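Local atomic coordinates of single-stranded-DNA-specific exonuclease RecJ (Thermus thermophilus, PDB entry 2ZXP), a protein that degrades single-stranded DNA exonucleolytically in the 5' to 3' direction, requires divalent metal ions and has no detectable activity on single-stranded RNA. Residues R6-S11 with V425-L430; A63-A68 with S129-T134; G535-F540 with A649-W654. All blocks are in the same frame, centred on the assembly; numbering follows the deposited sequence.

In the fold
Contact 2 belongs to the catalytic core, whereas contacts 1 and 3 lie away from the metal site. In contact 2 the side chain of Leu133 is about 11 Å from that of Asp136, which binds both manganese ions. Contact 1 pairs two strands 414 residues apart, and the whole of contact 2 falls in the chain between them, yet the centres of contacts 1 and 2 are about 49 Å apart. Contact 3 follows later in the sequence. Its centre is about 18 Å from that of contact 1, and the two touch by simple packing, Arg8 NH1 lying 3.9 Å from Gly535 N. Contacts 2 and 3 lie on opposite sides of the chain's centre, about 60 Å apart between centres.

Contact 1: R6-S11 with V425-L430; sequences RWRVLS and VREVAL
Trp7 and Val428 stand side by side, pointing the same way, on the buried face of a parallel strand pair. The Val428 isopropyl group lies against the five-membered part of the indole, with Val428 CG2 3.6 Å from Trp7 CD1 and CG1 farther off over a ring face. Leu430 closes up beside them: its CD2 is 4.0 Å from Trp7 CB and also rests on the carbonyl oxygen of Arg8. Leu463 and Ala506 of neighbouring strands continue this packing, and the indole NE1 is hydrogen-bonded to Asp526 OD2. Between the strands, Arg8 bonds in both directions, its N giving a hydrogen bond to Val428 O (2.9 Å) and its O accepting one from Leu430 N (2.7 Å). Strand 5-9 is thereby added to one margin of the mixed sheet built largely from strands of the RecJ OB domain, joining the N-terminal strand to strand 426-433 of that sheet. On its other side Trp7 and Val9 make backbone bonds with Glu534. The pairing runs past the end of strand 5-9, where Leu10 N meets Leu430 O at 2.7 Å with an almost straight N-H...O angle of 177°. The opposite face, with Arg6, Arg8, Glu427 and Ala429, is looser and much more open to solvent. There Arg8 NE reaches Glu427 OE2 at 3.1 Å; the oxygen lies near the guanidinium plane, but the N-H arrives from above the carboxylate, the two planes being 50° apart. A bend at chi3 (-54°) turns the arginine tip aside, and its NH2 forms a second salt bridge, to Glu534. Farther along this exposed side, Val425 CG2 sits over one face of the Arg6 guanidinium, 3.3 Å from NH2.

Contact 2: A63-A68 with S129-T134; sequences ALLEEA and SDLFLT
Leu65 and Leu131 meet with no flat group between them, and the whole interface is made of methyl groups. The one aromatic ring in the two segments, that of Phe132, lies on the other side of the strand, where it meets the rings of His125 and His78 with planes at about 40° and 45°. On the helix side, the side chain of Leu131 projects toward residues 63-68, and its two methyls divide the work. Leu131 CD2 touches both Leu65 CD2 (3.6 Å) and Ala68 CB (3.8 Å), while Leu131 CD1 is turned to Leu64 CD2 at 4.1 Å. With CG anti to the backbone N (chi1 179°), the branch point of Leu131 is carried toward the helix; the side chain crosses that of Leu65 at about a right angle. Leu65 CD2 has a second neighbour in Leu133 CD1, 3.9 Å away, and so bridges two residues on the same face of the strand. Helix 58-70 thus covers strand 131-134 of the parallel sheet in the DHH domain; the axes of residues 63-68 and 131-134 approach to 10.6 Å. Ile75 and Ile156 of the flanking strands and Leu194 of helix 187-201 extend the same apolar layer. With no polar atom in the interface, cohesion here comes from dispersion and the exclusion of water, and the fit depends on methyl shape rather than directional bonds.

Contact 3: G535-F540 with A649-W654; sequences GGIAPF and ALLAYW
Leu651 reaches from the last helix toward both Ile537 and Phe540 of the incoming loop. From its CB, a chi1 of -62° sets CG anti to the carbonyl carbon, and this branch point, Leu651 CG, lies 4.0 Å from Ile537 CD1 and 4.1 Å from Phe540 CE2. Beyond it the methyls part. Leu651 CD1 runs on to meet Ile537 CD1 tip to tip at 3.3 Å, tighter than normal for two carbons, and the exact spacing is therefore doubtful; the two side chains cross obliquely. Leu651 CD2 goes to the phenyl ring instead, lying 3.7 Å from Phe540 CE2 and slightly farther from CZ. The loop connects strand 517-528 of the OB region to strand 541-543 at the margin of the parallel sheet in the C-terminal domain, so the contact joins the loop before strand 541-543 to helix 643-655. Two polar links to the first turns of this helix accompany it: Phe540 N bonds to Ser647 OG, and the Ile537 backbone to that of Gly644. The far end of the Phe540 ring reaches Leu650, whose CD2 lies 3.9 Å from Phe540 CZ; the two side chains cross at about a right angle. Trp654, one turn on, comes near the same ring carbon only loosely through NE1.

Contact 1: R6-S11 with V425-L430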
ATOM      1  N   ARG A   6      -9.141  11.751   7.739  1.00 41.92           N
ATOM      2  CA  ARG A   6      -8.667  11.778   9.117  1.00 42.15           C
ATOM      3  C   ARG A   6      -7.161  11.485   9.276  1.00 41.02           C
ATOM      4  O   ARG A   6      -6.703  10.405   8.911  1.00 41.11           O
ATOM      5  CB  ARG A   6      -9.486  10.764   9.945  1.00 43.34           C
ATOM      6  CG  ARG A   6     -10.399  11.376  11.015  1.00 45.99           C
ATOM      7  CD  ARG A   6     -11.384  12.397  10.446  1.00 47.92           C
ATOM      8  NE  ARG A   6     -12.687  11.813  10.138  1.00 50.24           N
ATOM      9  CZ  ARG A   6     -13.705  12.490   9.604  1.00 51.73           C
ATOM     10  NH1 ARG A   6     -13.575  13.782   9.305  1.00 52.23           N
ATOM     11  NH2 ARG A   6     -14.865  11.882   9.379  1.00 51.41           N
ATOM     12  N   TRP A   7      -6.400  12.442   9.813  1.00 39.08           N
ATOM     13  CA  TRP A   7      -4.958  12.259  10.048  1.00 36.76           C
ATOM     14  C   TRP A   7      -4.707  11.636  11.422  1.00 36.62           C
ATOM     15  O   TRP A   7      -5.201  12.135  12.429  1.00 36.51           O
ATOM     16  CB  TRP A   7      -4.221  13.592  10.030  1.00 34.31           C
ATOM     17  CG  TRP A   7      -4.071  14.236   8.703  1.00 32.88           C
ATOM     18  CD1 TRP A   7      -4.897  14.107   7.632  1.00 32.73           C
ATOM     19  CD2 TRP A   7      -3.106  15.233   8.347  1.00 31.34           C
ATOM     20  NE1 TRP A   7      -4.514  14.971   6.629  1.00 30.85           N
ATOM     21  CE2 TRP A   7      -3.422  15.675   7.042  1.00 29.91           C
ATOM     22  CE3 TRP A   7      -2.011  15.804   9.007  1.00 29.85           C
ATOM     23  CZ2 TRP A   7      -2.688  16.660   6.386  1.00 29.81           C
ATOM     24  CZ3 TRP A   7      -1.280  16.785   8.356  1.00 29.06           C
ATOM     25  CH2 TRP A   7      -1.619  17.206   7.061  1.00 29.78           C
ATOM     26  N   ARG A   8      -3.921  10.567  11.462  1.00 35.92           N
ATOM     27  CA  ARG A   8      -3.588   9.901  12.713  1.00 36.03           C
ATOM     28  C   ARG A   8      -2.076   9.671  12.852  1.00 35.25           C
ATOM     29  O   ARG A   8      -1.386   9.378  11.872  1.00 34.05           O
ATOM     30  CB  ARG A   8      -4.295   8.545  12.817  1.00 36.83           C
ATOM     31  CG  ARG A   8      -3.832   7.689  13.998  1.00 39.39           C
ATOM     32  CD  ARG A   8      -4.531   6.331  14.008  1.00 42.37           C
ATOM     33  NE  ARG A   8      -5.985   6.504  13.973  1.00 44.71           N
ATOM     34  CZ  ARG A   8      -6.771   6.636  15.045  1.00 46.40           C
ATOM     35  NH1 ARG A   8      -6.266   6.601  16.282  1.00 46.60           N
ATOM     36  NH2 ARG A   8      -8.074   6.843  14.875  1.00 47.01           N
ATOM     37  N   VAL A   9      -1.575   9.805  14.077  1.00 34.03           N
ATOM     38  CA  VAL A   9      -0.167   9.566  14.349  1.00 33.05           C
ATOM     39  C   VAL A   9      -0.047   8.142  14.851  1.00 32.90           C
ATOM     40  O   VAL A   9      -0.724   7.761  15.805  1.00 34.54           O
ATOM     41  CB  VAL A   9       0.360  10.499  15.432  1.00 33.27           C
ATOM     42  CG1 VAL A   9       1.841  10.200  15.699  1.00 31.98           C
ATOM     43  CG2 VAL A   9       0.168  11.956  14.996  1.00 32.16           C
ATOM     44  N   LEU A  10       0.795   7.339  14.217  1.00 31.47           N
ATOM     45  CA  LEU A  10       0.946   5.968  14.657  1.00 30.50           C
ATOM     46  C   LEU A  10       1.480   5.921  16.095  1.00 30.68           C
ATOM     47  O   LEU A  10       2.277   6.768  16.510  1.00 30.41           O
ATOM     48  CB  LEU A  10       1.862   5.203  13.701  1.00 29.71           C
ATOM     49  CG  LEU A  10       1.406   5.235  12.234  1.00 30.47           C
ATOM     50  CD1 LEU A  10       2.276   4.284  11.450  1.00 30.14           C
ATOM     51  CD2 LEU A  10      -0.077   4.845  12.099  1.00 28.78           C
ATOM     52  N   SER A  11       1.044   4.909  16.840  1.00 30.60           N
ATOM     53  CA  SER A  11       1.414   4.753  18.243  1.00 30.62           C
ATOM     54  C   SER A  11       2.894   4.485  18.451  1.00 29.74           C
ATOM     55  O   SER A  11       3.579   4.006  17.546  1.00 30.24           O
ATOM     56  CB  SER A  11       0.611   3.609  18.857  1.00 31.27           C
ATOM     57  OG  SER A  11       1.085   2.374  18.349  1.00 32.96           O
ATOM     58  N   VAL A 425     -14.622   7.256   5.117  1.00 41.24           N
ATOM     59  CA  VAL A 425     -13.651   8.218   5.608  1.00 41.49           C
ATOM     60  C   VAL A 425     -12.239   7.725   5.290  1.00 41.61           C
ATOM     61  O   VAL A 425     -11.922   6.558   5.470  1.00 41.55           O
ATOM     62  CB  VAL A 425     -13.836   8.423   7.132  1.00 41.74           C
ATOM     63  CG1 VAL A 425     -13.346   7.190   7.905  1.00 41.36           C
ATOM     64  CG2 VAL A 425     -13.128   9.682   7.567  1.00 43.05           C
ATOM     65  N   ARG A 426     -11.398   8.613   4.783  1.00 41.84           N
ATOM     66  CA  ARG A 426     -10.032   8.237   4.430  1.00 42.07           C
ATOM     67  C   ARG A 426      -9.066   8.664   5.518  1.00 41.08           C
ATOM     68  O   ARG A 426      -9.114   9.800   5.988  1.00 41.59           O
ATOM     69  CB  ARG A 426      -9.630   8.882   3.095  1.00 42.99           C
ATOM     70  CG  ARG A 426      -8.186   8.664   2.692  1.00 43.86           C
ATOM     71  CD  ARG A 426      -7.975   9.010   1.217  1.00 46.54           C
ATOM     72  NE  ARG A 426      -8.023  10.441   0.913  1.00 47.24           N
ATOM     73  CZ  ARG A 426      -7.015  11.290   1.131  1.00 48.96           C
ATOM     74  NH1 ARG A 426      -7.144  12.584   0.819  1.00 48.24           N
ATOM     75  NH2 ARG A 426      -5.868  10.848   1.655  1.00 48.36           N
ATOM     76  N   GLU A 427      -8.207   7.746   5.926  1.00 39.96           N
ATOM     77  CA  GLU A 427      -7.215   8.050   6.944  1.00 39.28           C
ATOM     78  C   GLU A 427      -5.836   8.306   6.329  1.00 37.09           C
ATOM     79  O   GLU A 427      -5.499   7.742   5.279  1.00 37.77           O
ATOM     80  CB  GLU A 427      -7.091   6.897   7.934  1.00 40.81           C
ATOM     81  CG  GLU A 427      -6.322   7.292   9.191  1.00 42.80           C
ATOM     82  CD  GLU A 427      -6.161   6.141  10.161  1.00 44.39           C
ATOM     83  OE1 GLU A 427      -5.192   5.346   9.990  1.00 43.60           O
ATOM     84  OE2 GLU A 427      -7.018   6.032  11.077  1.00 45.50           O
ATOM     85  N   VAL A 428      -5.063   9.181   6.971  1.00 33.92           N
ATOM     86  CA  VAL A 428      -3.695   9.479   6.554  1.00 30.71           C
ATOM     87  C   VAL A 428      -2.889   9.042   7.770  1.00 30.22           C
ATOM     88  O   VAL A 428      -3.069   9.579   8.861  1.00 30.78           O
ATOM     89  CB  VAL A 428      -3.451  10.985   6.307  1.00 30.69           C
ATOM     90  CG1 VAL A 428      -1.982  11.209   5.994  1.00 28.67           C
ATOM     91  CG2 VAL A 428      -4.325  11.509   5.140  1.00 28.00           C
ATOM     92  N   ALA A 429      -2.033   8.045   7.601  1.00 27.86           N
ATOM     93  CA  ALA A 429      -1.234   7.537   8.711  1.00 26.79           C
ATOM     94  C   ALA A 429       0.152   8.205   8.807  1.00 26.06           C
ATOM     95  O   ALA A 429       0.948   8.151   7.874  1.00 26.72           O
ATOM     96  CB  ALA A 429      -1.095   6.010   8.582  1.00 25.56           C
ATOM     97  N   LEU A 430       0.436   8.853   9.926  1.00 25.51           N
ATOM     98  CA  LEU A 430       1.727   9.509  10.089  1.00 25.35           C
ATOM     99  C   LEU A 430       2.631   8.704  11.002  1.00 25.27           C
ATOM    100  O   LEU A 430       2.250   8.337  12.132  1.00 25.40           O
ATOM    101  CB  LEU A 430       1.589  10.915  10.674  1.00 25.79           C
ATOM    102  CG  LEU A 430       0.879  12.110  10.013  1.00 27.33           C
ATOM    103  CD1 LEU A 430       1.175  12.182   8.515  1.00 26.73           C
ATOM    104  CD2 LEU A 430      -0.603  12.007  10.271  1.00 26.49           C
TER

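Contact 2: A63-A68 with S129-T134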
ATOM      1  N   ALA A  63       4.141 -33.732  -9.490  1.00 23.28           N
ATOM      2  CA  ALA A  63       4.290 -35.138  -9.851  1.00 24.54           C
ATOM      3  C   ALA A  63       3.584 -35.365 -11.190  1.00 24.91           C
ATOM      4  O   ALA A  63       4.101 -36.038 -12.086  1.00 24.09           O
ATOM      5  CB  ALA A  63       3.661 -36.035  -8.774  1.00 25.23           C
ATOM      6  N   LEU A  64       2.405 -34.770 -11.327  1.00 26.19           N
ATOM      7  CA  LEU A  64       1.625 -34.910 -12.548  1.00 26.81           C
ATOM      8  C   LEU A  64       2.365 -34.281 -13.721  1.00 26.93           C
ATOM      9  O   LEU A  64       2.382 -34.822 -14.831  1.00 26.82           O
ATOM     10  CB  LEU A  64       0.263 -34.258 -12.357  1.00 27.85           C
ATOM     11  CG  LEU A  64      -0.840 -34.717 -13.313  1.00 29.91           C
ATOM     12  CD1 LEU A  64      -1.004 -36.243 -13.223  1.00 29.13           C
ATOM     13  CD2 LEU A  64      -2.151 -34.016 -12.952  1.00 29.53           C
ATOM     14  N   LEU A  65       3.003 -33.140 -13.479  1.00 26.44           N
ATOM     15  CA  LEU A  65       3.751 -32.493 -14.551  1.00 26.26           C
ATOM     16  C   LEU A  65       4.934 -33.350 -15.008  1.00 25.25           C
ATOM     17  O   LEU A  65       5.231 -33.412 -16.195  1.00 25.04           O
ATOM     18  CB  LEU A  65       4.228 -31.102 -14.113  1.00 25.44           C
ATOM     19  CG  LEU A  65       3.122 -30.056 -14.125  1.00 24.81           C
ATOM     20  CD1 LEU A  65       3.598 -28.770 -13.427  1.00 25.12           C
ATOM     21  CD2 LEU A  65       2.718 -29.776 -15.569  1.00 25.37           C
ATOM     22  N   GLU A  66       5.614 -34.001 -14.070  1.00 25.71           N
ATOM     23  CA  GLU A  66       6.744 -34.865 -14.418  1.00 26.41           C
ATOM     24  C   GLU A  66       6.244 -35.972 -15.369  1.00 25.79           C
ATOM     25  O   GLU A  66       6.856 -36.243 -16.410  1.00 25.01           O
ATOM     26  CB  GLU A  66       7.349 -35.485 -13.156  1.00 28.01           C
ATOM     27  CG  GLU A  66       8.436 -36.523 -13.464  1.00 30.36           C
ATOM     28  CD  GLU A  66       9.242 -36.944 -12.241  1.00 32.24           C
ATOM     29  OE1 GLU A  66      10.350 -37.446 -12.457  1.00 35.14           O
ATOM     30  OE2 GLU A  66       8.795 -36.779 -11.078  1.00 33.44           O
ATOM     31  N   GLU A  67       5.128 -36.604 -15.001  1.00 25.09           N
ATOM     32  CA  GLU A  67       4.514 -37.624 -15.846  1.00 24.84           C
ATOM     33  C   GLU A  67       4.200 -37.060 -17.230  1.00 24.60           C
ATOM     34  O   GLU A  67       4.525 -37.683 -18.243  1.00 25.10           O
ATOM     35  CB  GLU A  67       3.224 -38.143 -15.210  1.00 25.04           C
ATOM     36  CG  GLU A  67       3.495 -39.051 -14.046  1.00 27.96           C
ATOM     37  CD  GLU A  67       4.500 -40.141 -14.421  1.00 29.65           C
ATOM     38  OE1 GLU A  67       4.173 -41.003 -15.270  1.00 30.07           O
ATOM     39  OE2 GLU A  67       5.628 -40.109 -13.886  1.00 30.84           O
ATOM     40  N   ALA A  68       3.572 -35.883 -17.277  1.00 23.38           N
ATOM     41  CA  ALA A  68       3.219 -35.284 -18.558  1.00 23.36           C
ATOM     42  C   ALA A  68       4.454 -35.077 -19.414  1.00 23.46           C
ATOM     43  O   ALA A  68       4.458 -35.351 -20.609  1.00 23.58           O
ATOM     44  CB  ALA A  68       2.492 -33.942 -18.354  1.00 21.77           C
ATOM     45  N   SER A 129      -5.606 -30.972 -25.916  1.00 45.19           N
ATOM     46  CA  SER A 129      -4.740 -31.324 -24.808  1.00 43.04           C
ATOM     47  C   SER A 129      -4.950 -32.589 -23.985  1.00 40.87           C
ATOM     48  O   SER A 129      -6.039 -33.156 -23.949  1.00 40.27           O
ATOM     49  CB  SER A 129      -4.681 -30.131 -23.846  1.00 43.77           C
ATOM     50  OG  SER A 129      -5.943 -29.883 -23.248  1.00 43.90           O
ATOM     51  N   ASP A 130      -3.870 -33.008 -23.319  1.00 37.99           N
ATOM     52  CA  ASP A 130      -3.891 -34.165 -22.433  1.00 36.16           C
ATOM     53  C   ASP A 130      -3.909 -33.642 -21.004  1.00 34.98           C
ATOM     54  O   ASP A 130      -4.552 -34.222 -20.128  1.00 35.68           O
ATOM     55  CB  ASP A 130      -2.663 -35.050 -22.647  1.00 35.34           C
ATOM     56  CG  ASP A 130      -2.603 -35.624 -24.049  1.00 35.06           C
ATOM     57  OD1 ASP A 130      -3.596 -36.260 -24.485  1.00 34.29           O
ATOM     58  OD2 ASP A 130      -1.567 -35.431 -24.715  1.00 33.95           O
ATOM     59  N   LEU A 131      -3.189 -32.550 -20.772  1.00 33.08           N
ATOM     60  CA  LEU A 131      -3.149 -31.919 -19.463  1.00 31.06           C
ATOM     61  C   LEU A 131      -3.549 -30.439 -19.662  1.00 30.62           C
ATOM     62  O   LEU A 131      -3.066 -29.751 -20.558  1.00 28.38           O
ATOM     63  CB  LEU A 131      -1.758 -32.055 -18.841  1.00 30.70           C
ATOM     64  CG  LEU A 131      -1.582 -31.396 -17.461  1.00 31.52           C
ATOM     65  CD1 LEU A 131      -2.536 -32.043 -16.468  1.00 32.05           C
ATOM     66  CD2 LEU A 131      -0.143 -31.532 -16.974  1.00 31.71           C
ATOM     67  N   PHE A 132      -4.454 -29.968 -18.823  1.00 30.98           N
ATOM     68  CA  PHE A 132      -4.967 -28.612 -18.918  1.00 31.98           C
ATOM     69  C   PHE A 132      -4.524 -27.852 -17.664  1.00 31.92           C
ATOM     70  O   PHE A 132      -4.845 -28.248 -16.550  1.00 33.02           O
ATOM     71  CB  PHE A 132      -6.495 -28.697 -19.006  1.00 31.94           C
ATOM     72  CG  PHE A 132      -7.167 -27.408 -19.381  1.00 33.79           C
ATOM     73  CD1 PHE A 132      -7.021 -26.873 -20.660  1.00 33.85           C
ATOM     74  CD2 PHE A 132      -8.009 -26.750 -18.468  1.00 33.98           C
ATOM     75  CE1 PHE A 132      -7.712 -25.701 -21.027  1.00 34.76           C
ATOM     76  CE2 PHE A 132      -8.704 -25.583 -18.828  1.00 33.98           C
ATOM     77  CZ  PHE A 132      -8.555 -25.059 -20.109  1.00 34.06           C
ATOM     78  N   LEU A 133      -3.786 -26.767 -17.844  1.00 31.87           N
ATOM     79  CA  LEU A 133      -3.279 -25.981 -16.713  1.00 32.15           C
ATOM     80  C   LEU A 133      -3.856 -24.581 -16.718  1.00 31.88           C
ATOM     81  O   LEU A 133      -3.574 -23.804 -17.628  1.00 30.72           O
ATOM     82  CB  LEU A 133      -1.750 -25.849 -16.787  1.00 32.51           C
ATOM     83  CG  LEU A 133      -0.823 -26.786 -16.019  1.00 32.93           C
ATOM     84  CD1 LEU A 133       0.563 -26.752 -16.633  1.00 32.88           C
ATOM     85  CD2 LEU A 133      -0.767 -26.349 -14.571  1.00 33.15           C
ATOM     86  N   THR A 134      -4.650 -24.257 -15.703  1.00 32.19           N
ATOM     87  CA  THR A 134      -5.232 -22.922 -15.617  1.00 33.14           C
ATOM     88  C   THR A 134      -4.337 -22.100 -14.725  1.00 33.06           C
ATOM     89  O   THR A 134      -3.902 -22.581 -13.687  1.00 33.87           O
ATOM     90  CB  THR A 134      -6.624 -22.934 -14.973  1.00 33.71           C
ATOM     91  OG1 THR A 134      -6.526 -23.469 -13.639  1.00 34.04           O
ATOM     92  CG2 THR A 134      -7.584 -23.756 -15.817  1.00 34.33           C
TER

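Contact 3: G535-F540 with A649-W654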
ATOM      1  N   GLY A 535      -4.687   9.927  17.634  1.00 36.56           N
ATOM      2  CA  GLY A 535      -3.477   9.324  18.152  1.00 33.69           C
ATOM      3  C   GLY A 535      -3.241   9.551  19.631  1.00 32.91           C
ATOM      4  O   GLY A 535      -3.929  10.348  20.268  1.00 31.98           O
ATOM      5  N   GLY A 536      -2.264   8.833  20.181  1.00 31.75           N
ATOM      6  CA  GLY A 536      -1.947   8.958  21.588  1.00 30.80           C
ATOM      7  C   GLY A 536      -2.669   7.931  22.431  1.00 30.72           C
ATOM      8  O   GLY A 536      -3.420   7.114  21.912  1.00 31.14           O
ATOM      9  N   ILE A 537      -2.445   7.969  23.736  1.00 30.09           N
ATOM     10  CA  ILE A 537      -3.097   7.026  24.641  1.00 30.09           C
ATOM     11  C   ILE A 537      -4.178   7.735  25.458  1.00 29.84           C
ATOM     12  O   ILE A 537      -4.396   8.941  25.297  1.00 29.31           O
ATOM     13  CB  ILE A 537      -2.084   6.396  25.619  1.00 29.92           C
ATOM     14  CG1 ILE A 537      -1.414   7.496  26.446  1.00 29.25           C
ATOM     15  CG2 ILE A 537      -1.053   5.599  24.850  1.00 29.60           C
ATOM     16  CD1 ILE A 537      -0.585   6.980  27.587  1.00 29.46           C
ATOM     17  N   ALA A 538      -4.861   6.968  26.309  1.00 29.72           N
ATOM     18  CA  ALA A 538      -5.913   7.502  27.182  1.00 29.66           C
ATOM     19  C   ALA A 538      -5.169   8.594  27.966  1.00 28.81           C
ATOM     20  O   ALA A 538      -4.288   8.305  28.768  1.00 28.57           O
ATOM     21  CB  ALA A 538      -6.431   6.394  28.134  1.00 28.68           C
ATOM     22  N   PRO A 539      -5.537   9.858  27.746  1.00 28.33           N
ATOM     23  CA  PRO A 539      -4.885  10.992  28.407  1.00 28.35           C
ATOM     24  C   PRO A 539      -4.890  11.078  29.923  1.00 28.53           C
ATOM     25  O   PRO A 539      -5.881  10.767  30.562  1.00 29.25           O
ATOM     26  CB  PRO A 539      -5.555  12.198  27.743  1.00 28.23           C
ATOM     27  CG  PRO A 539      -6.960  11.701  27.506  1.00 28.05           C
ATOM     28  CD  PRO A 539      -6.758  10.274  27.026  1.00 27.21           C
ATOM     29  N   PHE A 540      -3.756  11.487  30.497  1.00 28.45           N
ATOM     30  CA  PHE A 540      -3.659  11.663  31.945  1.00 27.29           C
ATOM     31  C   PHE A 540      -2.931  12.983  32.245  1.00 26.80           C
ATOM     32  O   PHE A 540      -3.046  13.530  33.347  1.00 25.70           O
ATOM     33  CB  PHE A 540      -2.953  10.468  32.619  1.00 26.86           C
ATOM     34  CG  PHE A 540      -1.467  10.457  32.452  1.00 27.58           C
ATOM     35  CD1 PHE A 540      -0.656  11.231  33.279  1.00 26.23           C
ATOM     36  CD2 PHE A 540      -0.867   9.655  31.464  1.00 27.43           C
ATOM     37  CE1 PHE A 540       0.737  11.208  33.128  1.00 27.24           C
ATOM     38  CE2 PHE A 540       0.530   9.625  31.304  1.00 27.03           C
ATOM     39  CZ  PHE A 540       1.332  10.402  32.135  1.00 26.73           C
ATOM     40  N   ALA A 649       3.871  10.523  24.977  1.00 19.37           N
ATOM     41  CA  ALA A 649       5.272  10.947  24.913  1.00 20.45           C
ATOM     42  C   ALA A 649       5.861  11.010  26.320  1.00 21.10           C
ATOM     43  O   ALA A 649       7.024  10.662  26.523  1.00 20.86           O
ATOM     44  CB  ALA A 649       5.404  12.318  24.233  1.00 19.38           C
ATOM     45  N   LEU A 650       5.054  11.444  27.290  1.00 22.29           N
ATOM     46  CA  LEU A 650       5.524  11.515  28.669  1.00 22.30           C
ATOM     47  C   LEU A 650       5.881  10.114  29.171  1.00 23.24           C
ATOM     48  O   LEU A 650       6.868   9.948  29.850  1.00 22.56           O
ATOM     49  CB  LEU A 650       4.466  12.167  29.571  1.00 22.22           C
ATOM     50  CG  LEU A 650       4.883  12.439  31.037  1.00 21.70           C
ATOM     51  CD1 LEU A 650       6.243  13.137  31.107  1.00 22.58           C
ATOM     52  CD2 LEU A 650       3.833  13.307  31.708  1.00 21.39           C
ATOM     53  N   LEU A 651       5.087   9.093  28.852  1.00 25.70           N
ATOM     54  CA  LEU A 651       5.461   7.740  29.284  1.00 27.32           C
ATOM     55  C   LEU A 651       6.823   7.340  28.666  1.00 28.63           C
ATOM     56  O   LEU A 651       7.685   6.788  29.359  1.00 29.27           O
ATOM     57  CB  LEU A 651       4.398   6.706  28.875  1.00 27.54           C
ATOM     58  CG  LEU A 651       2.986   6.902  29.475  1.00 28.89           C
ATOM     59  CD1 LEU A 651       2.075   5.734  29.075  1.00 27.32           C
ATOM     60  CD2 LEU A 651       3.077   7.005  31.013  1.00 27.99           C
ATOM     61  N   ALA A 652       7.025   7.637  27.378  1.00 28.38           N
ATOM     62  CA  ALA A 652       8.273   7.269  26.698  1.00 28.69           C
ATOM     63  C   ALA A 652       9.417   8.051  27.320  1.00 29.27           C
ATOM     64  O   ALA A 652      10.531   7.538  27.494  1.00 28.35           O
ATOM     65  CB  ALA A 652       8.173   7.567  25.180  1.00 27.25           C
ATOM     66  N   TYR A 653       9.128   9.307  27.641  1.00 29.72           N
ATOM     67  CA  TYR A 653      10.092  10.174  28.283  1.00 30.40           C
ATOM     68  C   TYR A 653      10.563   9.557  29.616  1.00 31.69           C
ATOM     69  O   TYR A 653      11.755   9.524  29.869  1.00 32.36           O
ATOM     70  CB  TYR A 653       9.468  11.541  28.523  1.00 29.63           C
ATOM     71  CG  TYR A 653      10.338  12.498  29.306  1.00 30.70           C
ATOM     72  CD1 TYR A 653      11.219  13.353  28.661  1.00 30.50           C
ATOM     73  CD2 TYR A 653      10.261  12.559  30.694  1.00 30.42           C
ATOM     74  CE1 TYR A 653      11.994  14.248  29.371  1.00 31.34           C
ATOM     75  CE2 TYR A 653      11.024  13.448  31.412  1.00 31.28           C
ATOM     76  CZ  TYR A 653      11.885  14.291  30.750  1.00 32.47           C
ATOM     77  OH  TYR A 653      12.615  15.207  31.465  1.00 34.82           O
ATOM     78  N   TRP A 654       9.652   9.058  30.457  1.00 33.44           N
ATOM     79  CA  TRP A 654      10.067   8.456  31.744  1.00 35.34           C
ATOM     80  C   TRP A 654      11.054   7.313  31.480  1.00 36.89           C
ATOM     81  O   TRP A 654      12.114   7.229  32.094  1.00 36.62           O
ATOM     82  CB  TRP A 654       8.914   7.795  32.521  1.00 34.84           C
ATOM     83  CG  TRP A 654       7.607   8.524  32.770  1.00 35.18           C
ATOM     84  CD1 TRP A 654       6.335   8.017  32.542  1.00 35.64           C
ATOM     85  CD2 TRP A 654       7.414   9.768  33.434  1.00 33.06           C
ATOM     86  NE1 TRP A 654       5.380   8.869  33.036  1.00 34.12           N
ATOM     87  CE2 TRP A 654       6.009   9.951  33.589  1.00 34.37           C
ATOM     88  CE3 TRP A 654       8.277  10.743  33.917  1.00 32.87           C
ATOM     89  CZ2 TRP A 654       5.463  11.067  34.208  1.00 32.99           C
ATOM     90  CZ3 TRP A 654       7.737  11.840  34.518  1.00 33.25           C
ATOM     91  CH2 TRP A 654       6.335  11.997  34.660  1.00 33.26           C
TER